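Local coordinates for L-fuculose phosphate aldolase (Streptococcus pneumoniae, PDB 4C24), which is a zinc-binding member of the class II aldolase and adducin family, with an AraD-like fold and four copies in its assembly, at residues Gln11-Tyr16 and Ser58-Met63; Thr105-Leu110 and Ile185-Lys190; Val143-Ala148 and Val155-His160; Ala164-Leu169 and Phe173-Glu178. All blocks are in the same frame, centred on the assembly; numbering follows the deposited sequence. Where two conformers were deposited one is given.

In the fold
From the N terminus, helix 7-22 is met first, and contact 1 closes a loop of 41 residues by bringing it onto Ile60, just ahead of strand 61-64. Contact 2 opens later and closes a loop of 74 residues between helices 103-110 and 169-192. Contacts 3 and 4 are nested in that loop, one after the other, and none of the four cross. Contact 3 sets helix 139-149 on strand 154-157; contact 4 lays helix 169-192 against the neighbouring strand 161-166. Contacts 1 and 4 touch through Leu13, Tyr16, Leu169 and Phe173, while contacts 2 and 3 meet where Ala108 and Asn159 join through a probable backbone hydrogen bond.

Contact 1. Residues Gln11-Tyr16 and Ser58-Met63; sequences QELIKY and SDIVVM
Ile60 pushes its side chain between Leu13 and Ile14 of helix 7-22 and meets Leu13 with both CG2 and CD1, and Ile14 with CD1. Both branches of Ile60 take part. CG2 lies 3.9 Å from Leu13 CD1, and CD1 comes within 4.1 Å of that same Leu13 methyl, which therefore nestles against both arms of the isoleucine. Nearer the helix backbone, Ile60 CD1 also grazes Leu13 CB, at 4.2 Å. The two side chains pass at a slant, not end to end.

Ile14 behaves otherwise. Its CB does not aim at the partner, but with CG1 beside the backbone N (chi1 -58°) and a second bend in the same sense (chi2 -55°) the terminal methyl curls back to it. Ile14 CD1 then stands 3.8 Å from Ile60 CD1, the two chains running past each other in opposite directions. Ile14 was modelled in two conformers; this touch belongs to one of them, and for the other it is doubtful.

The contact joins the N-terminal helix of the AraD-like fold to the residue that leads into strand 61-64 of the central mixed sheet, where Ile60 and Leu13 also rest on Ala44 of the adjacent strand 42-45. Leu13 further packs on Leu169, and Ile14 on Ile55. Just before Ile60, the carboxylate of Asp59 forms a salt bridge with Arg74 and accepts a hydrogen bond from Lys56 N.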
loop_
_atom_site.group_PDB
_atom_site.type_symbol
_atom_site.label_atom_id
_atom_site.label_comp_id
_atom_site.label_asym_id
_atom_site.label_seq_id
_atom_site.Cartn_x
_atom_site.Cartn_y
_atom_site.Cartn_z
ATOM N N GLN A 11 -6.032 19.649 -22.022
ATOM C CA GLN A 11 -6.638 18.366 -21.722
ATOM C C GLN A 11 -5.605 17.402 -21.180
ATOM O O GLN A 11 -5.916 16.598 -20.284
ATOM C CB GLN A 11 -7.252 17.756 -22.972
ATOM C CG GLN A 11 -8.450 18.505 -23.510
ATOM C CD GLN A 11 -8.813 18.023 -24.902
ATOM O OE1 GLN A 11 -7.974 18.014 -25.802
ATOM N NE2 GLN A 11 -10.054 17.593 -25.073
ATOM N N GLU A 12 -4.394 17.473 -21.744
ATOM C CA GLU A 12 -3.308 16.599 -21.329
ATOM C C GLU A 12 -2.877 16.892 -19.899
ATOM O O GLU A 12 -2.654 15.957 -19.128
ATOM C CB GLU A 12 -2.132 16.611 -22.301
ATOM C CG GLU A 12 -1.153 15.463 -22.072
ATOM C CD GLU A 12 0.001 15.431 -23.059
ATOM O OE1 GLU A 12 0.627 16.489 -23.304
ATOM O OE2 GLU A 12 0.291 14.337 -23.582
ATOM N N LEU A 13 -2.802 18.162 -19.517
ATOM C CA LEU A 13 -2.527 18.500 -18.109
ATOM C C LEU A 13 -3.538 17.875 -17.170
ATOM O O LEU A 13 -3.196 17.327 -16.145
ATOM C CB LEU A 13 -2.507 20.004 -17.900
ATOM C CG LEU A 13 -1.319 20.703 -18.514
ATOM C CD1 LEU A 13 -1.562 22.185 -18.532
ATOM C CD2 LEU A 13 -0.050 20.427 -17.721
ATOM N N ILE A 14 -4.809 17.934 -17.550
ATOM C CA ILE A 14 -5.883 17.347 -16.765
ATOM C C ILE A 14 -5.727 15.836 -16.656
ATOM O O ILE A 14 -5.857 15.271 -15.569
ATOM C CB ILE A 14 -7.244 17.699 -17.390
ATOM C CG1 ILE A 14 -7.380 19.210 -17.453
ATOM C CG2 ILE A 14 -8.392 17.081 -16.598
ATOM C CD1 ILE A 14 -7.179 19.853 -16.117
ATOM N N LYS A 15 -5.432 15.191 -17.786
ATOM C CA LYS A 15 -5.231 13.750 -17.840
ATOM C C LYS A 15 -4.135 13.318 -16.858
ATOM O O LYS A 15 -4.363 12.427 -16.036
ATOM C CB LYS A 15 -4.855 13.330 -19.256
ATOM C CG LYS A 15 -4.585 11.846 -19.442
ATOM C CD LYS A 15 -3.995 11.598 -20.824
ATOM C CE LYS A 15 -3.231 10.283 -20.912
ATOM N NZ LYS A 15 -4.135 9.101 -20.936
ATOM N N TYR A 16 -2.971 13.966 -16.930
ATOM C CA TYR A 16 -1.845 13.572 -16.066
ATOM C C TYR A 16 -2.020 13.919 -14.604
ATOM O O TYR A 16 -1.512 13.199 -13.756
ATOM C CB TYR A 16 -0.510 14.035 -16.643
ATOM C CG TYR A 16 -0.110 13.131 -17.783
ATOM C CD1 TYR A 16 0.500 11.901 -17.538
ATOM C CD2 TYR A 16 -0.430 13.457 -19.112
ATOM C CE1 TYR A 16 0.851 11.046 -18.566
ATOM C CE2 TYR A 16 -0.087 12.599 -20.157
ATOM C CZ TYR A 16 0.542 11.387 -19.878
ATOM O OH TYR A 16 0.888 10.527 -20.895
ATOM N N SER A 58 -10.967 25.341 -18.618
ATOM C CA SER A 58 -11.031 26.762 -18.326
ATOM C C SER A 58 -10.307 27.162 -17.047
ATOM O O SER A 58 -10.091 28.341 -16.827
ATOM C CB SER A 58 -12.482 27.266 -18.317
ATOM O OG SER A 58 -13.244 26.662 -17.288
ATOM N N ASP A 59 -9.958 26.190 -16.204
ATOM C CA ASP A 59 -9.197 26.466 -14.970
ATOM C C ASP A 59 -7.693 26.506 -15.222
ATOM O O ASP A 59 -6.929 26.999 -14.362
ATOM C CB ASP A 59 -9.433 25.386 -13.911
ATOM C CG ASP A 59 -10.849 25.393 -13.345
ATOM O OD1 ASP A 59 -11.408 26.485 -13.072
ATOM O OD2 ASP A 59 -11.385 24.278 -13.146
ATOM N N ILE A 60 -7.259 25.943 -16.346
ATOM C CA ILE A 60 -5.819 25.980 -16.732
ATOM C C ILE A 60 -5.431 27.421 -16.988
ATOM O O ILE A 60 -6.169 28.204 -17.588
ATOM C CB ILE A 60 -5.456 25.069 -17.945
ATOM C CG1 ILE A 60 -5.830 23.608 -17.652
ATOM C CG2 ILE A 60 -3.973 25.214 -18.370
ATOM C CD1 ILE A 60 -5.069 22.986 -16.493
ATOM N N VAL A 61 -4.266 27.790 -16.471
ATOM C CA VAL A 61 -3.780 29.139 -16.600
ATOM C C VAL A 61 -2.639 29.151 -17.592
ATOM O O VAL A 61 -1.769 28.265 -17.574
ATOM C CB VAL A 61 -3.306 29.726 -15.243
ATOM C CG1 VAL A 61 -2.752 31.120 -15.445
ATOM C CG2 VAL A 61 -4.437 29.763 -14.218
ATOM N N VAL A 62 -2.651 30.142 -18.479
ATOM C CA VAL A 62 -1.610 30.236 -19.497
ATOM C C VAL A 62 -0.865 31.531 -19.246
ATOM O O VAL A 62 -1.460 32.581 -19.022
ATOM C CB VAL A 62 -2.196 30.215 -20.929
ATOM C CG1 VAL A 62 -1.084 30.268 -21.971
ATOM C CG2 VAL A 62 -3.016 28.947 -21.092
ATOM N N MET A 63 0.461 31.441 -19.243
ATOM C CA MET A 63 1.320 32.542 -18.903
ATOM C C MET A 63 2.385 32.741 -19.954
ATOM O O MET A 63 2.826 31.781 -20.555
ATOM C CB MET A 63 2.065 32.117 -17.656
ATOM C CG MET A 63 2.069 33.103 -16.538
ATOM S SD MET A 63 2.897 32.143 -15.263
ATOM C CE MET A 63 1.466 31.515 -14.394
#

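Contact 2. Residues Thr105-Leu110 and Ile185-Lys190; sequences TVLACL and IYCLAK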
loop_
_atom_site.group_PDB
_atom_site.type_symbol
_atom_site.label_atom_id
_atom_site.label_comp_id
_atom_site.label_asym_id
_atom_site.label_seq_id
_atom_site.Cartn_x
_atom_site.Cartn_y
_atom_site.Cartn_z
ATOM N N THR A 105 9.749 12.165 -0.867
ATOM C CA THR A 105 9.546 13.225 0.106
ATOM C C THR A 105 10.212 12.859 1.424
ATOM O O THR A 105 10.733 13.751 2.080
ATOM C CB THR A 105 8.060 13.508 0.284
ATOM O OG1 THR A 105 7.559 13.923 -0.984
ATOM C CG2 THR A 105 7.817 14.614 1.302
ATOM N N VAL A 106 10.206 11.573 1.786
ATOM C CA VAL A 106 11.027 11.106 2.947
ATOM C C VAL A 106 12.467 11.576 2.804
ATOM O O VAL A 106 13.048 12.201 3.737
ATOM C CB VAL A 106 10.964 9.584 3.089
ATOM C CG1 VAL A 106 12.025 9.080 4.090
ATOM C CG2 VAL A 106 9.566 9.215 3.521
ATOM N N LEU A 107 13.062 11.271 1.661
ATOM C CA LEU A 107 14.439 11.720 1.422
ATOM C C LEU A 107 14.539 13.240 1.509
ATOM O O LEU A 107 15.456 13.781 2.091
ATOM C CB LEU A 107 14.954 11.197 0.099
ATOM C CG LEU A 107 15.188 9.689 0.111
ATOM C CD1 LEU A 107 15.625 9.247 -1.278
ATOM C CD2 LEU A 107 16.312 9.309 1.126
ATOM N N ALA A 108 13.570 13.959 0.947
ATOM C CA ALA A 108 13.564 15.405 0.997
ATOM C C ALA A 108 13.502 15.933 2.428
ATOM O O ALA A 108 14.057 16.990 2.717
ATOM C CB ALA A 108 12.339 15.902 0.215
ATOM N N CYS A 109 12.773 15.244 3.303
ATOM C CA CYS A 109 12.642 15.699 4.685
ATOM C C CYS A 109 13.865 15.394 5.522
ATOM O O CYS A 109 14.069 16.044 6.545
ATOM C CB CYS A 109 11.361 15.185 5.335
ATOM S SG CYS A 109 9.870 15.827 4.532
ATOM N N LEU A 110 14.627 14.398 5.089
ATOM C CA LEU A 110 15.951 14.107 5.667
ATOM C C LEU A 110 16.987 15.014 5.046
ATOM O O LEU A 110 18.135 15.074 5.519
ATOM C CB LEU A 110 16.333 12.664 5.377
ATOM C CG LEU A 110 15.503 11.603 6.062
ATOM C CD1 LEU A 110 15.557 10.301 5.275
ATOM C CD2 LEU A 110 15.944 11.417 7.512
ATOM N N ILE A 185 12.939 2.084 -3.009
ATOM C CA ILE A 185 13.895 0.984 -2.942
ATOM C C ILE A 185 15.059 1.405 -2.041
ATOM O O ILE A 185 15.486 0.622 -1.185
ATOM C CB ILE A 185 14.412 0.577 -4.335
ATOM C CG1 ILE A 185 13.267 0.007 -5.206
ATOM C CG2 ILE A 185 15.593 -0.394 -4.253
ATOM C CD1 ILE A 185 12.598 -1.203 -4.615
ATOM N N TYR A 186 15.546 2.619 -2.247
ATOM C CA TYR A 186 16.737 3.082 -1.490
ATOM C C TYR A 186 16.409 3.149 -0.011
ATOM O O TYR A 186 17.210 2.692 0.847
ATOM C CB TYR A 186 17.165 4.435 -1.995
ATOM C CG TYR A 186 18.362 5.033 -1.294
ATOM C CD1 TYR A 186 19.562 4.372 -1.279
ATOM C CD2 TYR A 186 18.273 6.265 -0.685
ATOM C CE1 TYR A 186 20.651 4.951 -0.666
ATOM C CE2 TYR A 186 19.353 6.857 -0.060
ATOM C CZ TYR A 186 20.538 6.187 -0.069
ATOM O OH TYR A 186 21.622 6.770 0.564
ATOM N N CYS A 187 15.281 3.732 0.337
ATOM C CA CYS A 187 14.910 3.863 1.743
ATOM C C CYS A 187 14.715 2.507 2.406
ATOM O O CYS A 187 15.171 2.248 3.519
ATOM C CB CYS A 187 13.614 4.669 1.857
ATOM S SG CYS A 187 13.848 6.431 1.628
ATOM N N LEU A 188 14.002 1.615 1.733
ATOM C CA LEU A 188 13.763 0.303 2.271
ATOM C C LEU A 188 15.084 -0.461 2.415
ATOM O O LEU A 188 15.279 -1.186 3.412
ATOM C CB LEU A 188 12.783 -0.486 1.379
ATOM C CG LEU A 188 11.393 0.103 1.353
ATOM C CD1 LEU A 188 10.560 -0.732 0.400
ATOM C CD2 LEU A 188 10.695 0.202 2.660
ATOM N N ALA A 189 15.987 -0.315 1.447
ATOM C CA ALA A 189 17.279 -1.010 1.546
ATOM C C ALA A 189 18.027 -0.482 2.750
ATOM O O ALA A 189 18.644 -1.285 3.451
ATOM C CB ALA A 189 18.083 -0.846 0.279
ATOM N N LYS A 190 17.930 0.815 3.002
ATOM C CA LYS A 190 18.679 1.432 4.129
ATOM C C LYS A 190 18.199 0.817 5.453
ATOM O O LYS A 190 18.959 0.740 6.440
ATOM C CB LYS A 190 18.549 2.960 4.109
ATOM C CG LYS A 190 19.465 3.681 5.093
ATOM C CD LYS A 190 20.880 3.737 4.540
ATOM C CE LYS A 190 21.780 4.587 5.420
ATOM N NZ LYS A 190 23.185 4.542 4.930
#
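Cys187 and Leu107 form the tight part of this helix-to-helix contact. The sulfur, set beside its own backbone N (chi1 -77°), presses on the branch point of the leucine: Cys187 SG lies 3.8 Å from both Leu107 CG and Leu107 CD2. Val106 adds a methyl from the preceding position, its CG1 4.0 Å from Cys187 SG. On the other helix Tyr186 offers the edge of its ring, so that CD2 of the tyrosine is 4.0 Å from Leu107 CD1, which lies near the ring plane. The two side chains cross at about a right angle.

Further out the fit slackens. Leu110 aims its CB at the partner helix, yet Leu110 CD1 stays 5.6 Å from Cys187 SG, and the residue packs instead on Phe192 of the second subunit. Tyr186 is partly exposed, but its ring meets the same Phe192 of that subunit as well as Leu114 and Pro115 of its own chain.

With segment axes 10.8 Å apart and inclined at 67°, helices 103-110 and 169-192 touch through an apolar layer without any hydrogen bond. The result is a helix-helix packing at the edge of the AraD-like fold, at the interface with two neighbouring subunits of the four-chain assembly.

Contact 3. Residues Val143-Ala148 and Val155-His160; sequences VNAAKA and VLLANH. With ZN (zinc ion), chain B.
Ala148 and Val155 meet where helix 139-149 returns to the sheet, inside the beta-alpha-beta unit formed by strand 130-131, this helix and strand 154-157. Helix and strand run roughly antiparallel, at 152°, and draw closest at the Ala148 end. Val155 faces the helix with its two methyls spread apart. At chi1 66°, CG1 sits between the backbone N and the carbonyl carbon, while CG2 stands anti to the N. Val155 CG2 packs on Ala148 CB at 3.6 Å, and the other methyl turns to the backbone one helical turn earlier, with Val155 CG1 4.0 Å from Ala145 O.

Two residues along the strand, Leu157 does not aim its CB at the helix, but its end bends closer, and Leu157 CD2 comes to 3.7 Å from Ala145 CB. Ala145 CB thus rests over both Val155 and Leu157, nearer Leu157 CD2 than Val155 CG1, and Met82 of helix 80-89 packs on both Ala145 and Leu157.

Beyond the strand the chain turns into the metal site, where His160 binds zinc together with His98, His100 and a water; Tyr119 of the second subunit stacks edge-to-face with the His160 ring. The imidazole points squarely at the metal: His160 NE2 is 2.0 Å from zinc, and the flanking CD2 and CE1 are each 3.0 Å from it.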
loop_
_atom_site.group_PDB
_atom_site.type_symbol
_atom_site.label_atom_id
_atom_site.label_comp_id
_atom_site.label_asym_id
_atom_site.label_seq_id
_atom_site.Cartn_x
_atom_site.Cartn_y
_atom_site.Cartn_z
ATOM N N VAL A 143 14.389 29.338 -7.433
ATOM C CA VAL A 143 15.813 29.401 -7.732
ATOM C C VAL A 143 16.584 28.175 -7.184
ATOM O O VAL A 143 17.393 27.592 -7.884
ATOM C CB VAL A 143 16.421 30.724 -7.214
ATOM C CG1 VAL A 143 17.956 30.695 -7.235
ATOM C CG2 VAL A 143 15.870 31.903 -7.993
ATOM N N ASN A 144 16.278 27.783 -5.954
ATOM C CA ASN A 144 16.932 26.633 -5.316
ATOM C C ASN A 144 16.705 25.356 -6.116
ATOM O O ASN A 144 17.605 24.570 -6.337
ATOM C CB ASN A 144 16.470 26.452 -3.868
ATOM C CG ASN A 144 16.931 27.578 -2.953
ATOM O OD1 ASN A 144 17.690 28.485 -3.354
ATOM N ND2 ASN A 144 16.441 27.542 -1.722
ATOM N N ALA A 145 15.470 25.189 -6.613
ATOM C CA ALA A 145 15.127 24.031 -7.411
ATOM C C ALA A 145 15.809 24.039 -8.780
ATOM O O ALA A 145 16.270 23.008 -9.239
ATOM C CB ALA A 145 13.604 23.969 -7.591
ATOM N N ALA A 146 15.847 25.209 -9.428
ATOM C CA ALA A 146 16.546 25.345 -10.706
ATOM C C ALA A 146 17.997 24.917 -10.556
ATOM O O ALA A 146 18.483 24.107 -11.304
ATOM C CB ALA A 146 16.452 26.768 -11.238
ATOM N N LYS A 147 18.657 25.456 -9.544
ATOM C CA LYS A 147 20.072 25.175 -9.365
ATOM C C LYS A 147 20.346 23.703 -9.068
ATOM O O LYS A 147 21.225 23.089 -9.687
ATOM C CB LYS A 147 20.600 26.056 -8.252
ATOM C CG LYS A 147 20.647 27.516 -8.641
ATOM C CD LYS A 147 21.155 28.399 -7.539
ATOM C CE LYS A 147 22.671 28.467 -7.578
ATOM N NZ LYS A 147 23.090 29.374 -6.490
ATOM N N ALA A 148 19.571 23.119 -8.152
ATOM C CA ALA A 148 19.787 21.731 -7.762
ATOM C C ALA A 148 19.303 20.711 -8.797
ATOM O O ALA A 148 19.614 19.525 -8.681
ATOM C CB ALA A 148 19.179 21.459 -6.406
ATOM N N VAL A 155 14.560 16.675 -9.111
ATOM C CA VAL A 155 15.191 17.251 -7.919
ATOM C C VAL A 155 14.257 17.085 -6.738
ATOM O O VAL A 155 13.035 17.166 -6.887
ATOM C CB VAL A 155 15.584 18.734 -8.127
ATOM C CG1 VAL A 155 14.380 19.634 -8.298
ATOM C CG2 VAL A 155 16.419 19.265 -6.978
ATOM N N LEU A 156 14.795 16.779 -5.559
ATOM C CA LEU A 156 14.014 16.785 -4.343
ATOM C C LEU A 156 13.959 18.196 -3.723
ATOM O O LEU A 156 14.951 18.937 -3.709
ATOM C CB LEU A 156 14.576 15.762 -3.340
ATOM C CG LEU A 156 14.822 14.338 -3.835
ATOM C CD1 LEU A 156 15.409 13.460 -2.743
ATOM C CD2 LEU A 156 13.524 13.772 -4.410
ATOM N N LEU A 157 12.796 18.564 -3.217
ATOM C CA LEU A 157 12.589 19.861 -2.603
ATOM C C LEU A 157 12.509 19.620 -1.106
ATOM O O LEU A 157 11.631 18.912 -0.608
ATOM C CB LEU A 157 11.270 20.464 -3.088
ATOM C CG LEU A 157 11.173 20.561 -4.608
ATOM C CD1 LEU A 157 9.773 21.067 -4.972
ATOM C CD2 LEU A 157 12.282 21.404 -5.239
ATOM N N ALA A 158 13.478 20.201 -0.387
ATOM C CA ALA A 158 13.621 19.926 1.023
ATOM C C ALA A 158 12.317 20.085 1.820
ATOM O O ALA A 158 11.654 21.114 1.742
ATOM C CB ALA A 158 14.696 20.840 1.590
ATOM N N ASN A 159 11.941 19.058 2.579
ATOM C CA ASN A 159 10.779 19.126 3.463
ATOM C C ASN A 159 9.496 19.371 2.686
ATOM O O ASN A 159 8.555 19.945 3.215
ATOM C CB ASN A 159 10.954 20.175 4.571
ATOM C CG ASN A 159 12.133 19.871 5.452
ATOM O OD1 ASN A 159 12.053 19.075 6.384
ATOM N ND2 ASN A 159 13.219 20.481 5.140
ATOM N N HIS A 160 9.494 18.898 1.445
ATOM C CA HIS A 160 8.413 19.309 0.527
ATOM C C HIS A 160 8.006 18.230 -0.452
ATOM O O HIS A 160 6.892 17.699 -0.350
ATOM C CB HIS A 160 8.835 20.585 -0.188
ATOM C CG HIS A 160 7.758 21.202 -1.021
ATOM N ND1 HIS A 160 7.745 22.538 -1.338
ATOM C CD2 HIS A 160 6.658 20.654 -1.609
ATOM C CE1 HIS A 160 6.677 22.791 -2.098
ATOM N NE2 HIS A 160 6.011 21.663 -2.275
HETATM ZN ZN ZN B . 4.339 21.365 -3.332
HETATM O O HOH W 1 3.500 23.277 -3.294
#

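Contact 4. Residues Ala164-Leu169 and Phe173-Glu178; sequences AGAQNL and FNIVEE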
loop_
_atom_site.group_PDB
_atom_site.type_symbol
_atom_site.label_atom_id
_atom_site.label_comp_id
_atom_site.label_asym_id
_atom_site.label_seq_id
_atom_site.Cartn_x
_atom_site.Cartn_y
_atom_site.Cartn_z
ATOM N N ALA A 164 10.051 17.160 -11.344
ATOM C CA ALA A 164 10.660 16.474 -12.472
ATOM C C ALA A 164 10.292 17.164 -13.770
ATOM O O ALA A 164 9.225 17.754 -13.867
ATOM C CB ALA A 164 10.232 15.014 -12.520
ATOM N N GLY A 165 11.169 17.055 -14.756
ATOM C CA GLY A 165 10.923 17.647 -16.064
ATOM C C GLY A 165 11.368 16.756 -17.189
ATOM O O GLY A 165 12.293 15.946 -17.049
ATOM N N ALA A 166 10.696 16.883 -18.330
ATOM C CA ALA A 166 11.089 16.124 -19.498
ATOM C C ALA A 166 10.546 16.794 -20.736
ATOM O O ALA A 166 10.035 17.898 -20.662
ATOM C CB ALA A 166 10.572 14.693 -19.402
ATOM N N GLN A 167 10.709 16.111 -21.864
ATOM C CA GLN A 167 10.276 16.627 -23.170
ATOM C C GLN A 167 8.763 16.753 -23.310
ATOM O O GLN A 167 8.277 17.565 -24.107
ATOM C CB GLN A 167 10.829 15.755 -24.290
ATOM N N ASN A 168 8.026 15.930 -22.577
ATOM C CA ASN A 168 6.565 15.955 -22.582
ATOM C C ASN A 168 6.029 15.363 -21.291
ATOM O O ASN A 168 6.808 14.858 -20.465
ATOM C CB ASN A 168 6.013 15.219 -23.816
ATOM C CG ASN A 168 6.561 13.815 -23.954
ATOM O OD1 ASN A 168 6.716 13.094 -22.971
ATOM N ND2 ASN A 168 6.857 13.420 -25.175
ATOM N N LEU A 169 4.719 15.437 -21.099
ATOM C CA LEU A 169 4.099 15.024 -19.836
ATOM C C LEU A 169 4.180 13.533 -19.595
ATOM O O LEU A 169 4.368 13.115 -18.458
ATOM C CB LEU A 169 2.652 15.477 -19.717
ATOM C CG LEU A 169 2.470 16.945 -19.395
ATOM C CD1 LEU A 169 1.023 17.320 -19.662
ATOM C CD2 LEU A 169 2.831 17.287 -17.946
ATOM N N PHE A 173 5.884 12.305 -16.269
ATOM C CA PHE A 173 5.166 11.419 -15.374
ATOM C C PHE A 173 5.998 10.166 -15.096
ATOM O O PHE A 173 6.093 9.717 -13.935
ATOM C CB PHE A 173 3.780 11.057 -15.985
ATOM C CG PHE A 173 2.976 10.113 -15.143
ATOM C CD1 PHE A 173 3.143 8.737 -15.291
ATOM C CD2 PHE A 173 2.104 10.579 -14.164
ATOM C CE1 PHE A 173 2.445 7.847 -14.489
ATOM C CE2 PHE A 173 1.401 9.690 -13.354
ATOM C CZ PHE A 173 1.569 8.326 -13.527
ATOM N N ASN A 174 6.635 9.617 -16.127
ATOM C CA ASN A 174 7.437 8.406 -15.990
ATOM C C ASN A 174 8.606 8.656 -15.065
ATOM O O ASN A 174 8.964 7.796 -14.277
ATOM C CB ASN A 174 7.975 7.924 -17.332
ATOM C CG ASN A 174 8.783 6.646 -17.196
ATOM O OD1 ASN A 174 8.239 5.583 -16.895
ATOM N ND2 ASN A 174 10.091 6.753 -17.384
ATOM N N ILE A 175 9.193 9.843 -15.185
ATOM C CA ILE A 175 10.304 10.217 -14.269
ATOM C C ILE A 175 9.820 10.293 -12.822
ATOM O O ILE A 175 10.484 9.773 -11.919
ATOM C CB ILE A 175 10.998 11.523 -14.693
ATOM C CG1 ILE A 175 11.670 11.299 -16.059
ATOM C CG2 ILE A 175 12.017 11.975 -13.621
ATOM C CD1 ILE A 175 12.219 12.539 -16.718
ATOM N N VAL A 176 8.672 10.905 -12.571
ATOM C CA VAL A 176 8.155 10.984 -11.213
ATOM C C VAL A 176 7.952 9.566 -10.677
ATOM O O VAL A 176 8.365 9.212 -9.573
ATOM C CB VAL A 176 6.838 11.800 -11.090
ATOM C CG1 VAL A 176 6.247 11.651 -9.686
ATOM C CG2 VAL A 176 7.074 13.273 -11.398
ATOM N N GLU A 177 7.310 8.733 -11.474
ATOM C CA GLU A 177 7.055 7.383 -11.057
ATOM C C GLU A 177 8.324 6.616 -10.748
ATOM O O GLU A 177 8.389 5.925 -9.729
ATOM C CB GLU A 177 6.273 6.668 -12.153
ATOM C CG GLU A 177 5.729 5.315 -11.782
ATOM C CD GLU A 177 4.825 4.806 -12.876
ATOM O OE1 GLU A 177 5.357 4.379 -13.915
ATOM O OE2 GLU A 177 3.599 4.870 -12.687
ATOM N N GLU A 178 9.312 6.725 -11.631
ATOM C CA GLU A 178 10.551 5.983 -11.483
ATOM C C GLU A 178 11.396 6.520 -10.339
ATOM O O GLU A 178 11.974 5.738 -9.578
ATOM C CB GLU A 178 11.349 5.997 -12.775
ATOM C CG GLU A 178 12.233 4.780 -12.920
ATOM C CD GLU A 178 11.452 3.476 -12.825
ATOM O OE1 GLU A 178 10.289 3.408 -13.285
ATOM O OE2 GLU A 178 12.006 2.512 -12.284
#
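Ile175 holds CG1 beside its backbone N (chi1 -64°) and then runs out nearly straight (chi2 171°), a shape that spreads its two branches along strand 161-166. Ile175 CG2 lies 3.7 Å from Ala164 CB. The longer arm reaches the next residues, where Ile175 CD1 lies 3.8 Å from Ala166 CB and touches Gly165 O at 3.4 Å. Ala164 and Ala166 are two apart and point to the same side, so one isoleucine spans both. Val176 flanks it: its CG2 approaches Ala164 CB at 3.8 Å, leaving that alanine between two branched residues.

Phe173 turns the other way. Its ring, anti to the backbone N, swings off the strand segment onto Lys19, Thr23 and Ile97, and the residue meets Leu169 chiefly through its backbone. Phe173 N donates to Leu169 O at 2.8 Å with an N-H...O angle of 163°. This is an i to i+4 bond in the first turn of helix 169-192, whose N-cap is Asn168; the OD1 atom of Asn168 accepts a hydrogen bond from Asn171 N. Strand 161-166 passes through a short connection directly into helix 169-192, a strand-to-helix connection of the AraD-like fold, and Leu169 ties it to helix 7-22 through Glu12, Leu13 and Tyr16.

The strand and helix axes come within 7.5 Å, consistent with the small alanines that face the helix. Apart from the helical bond, the side-chain contacts across the segments are apolar, which suggests that fit and burial hold the helix on the strand.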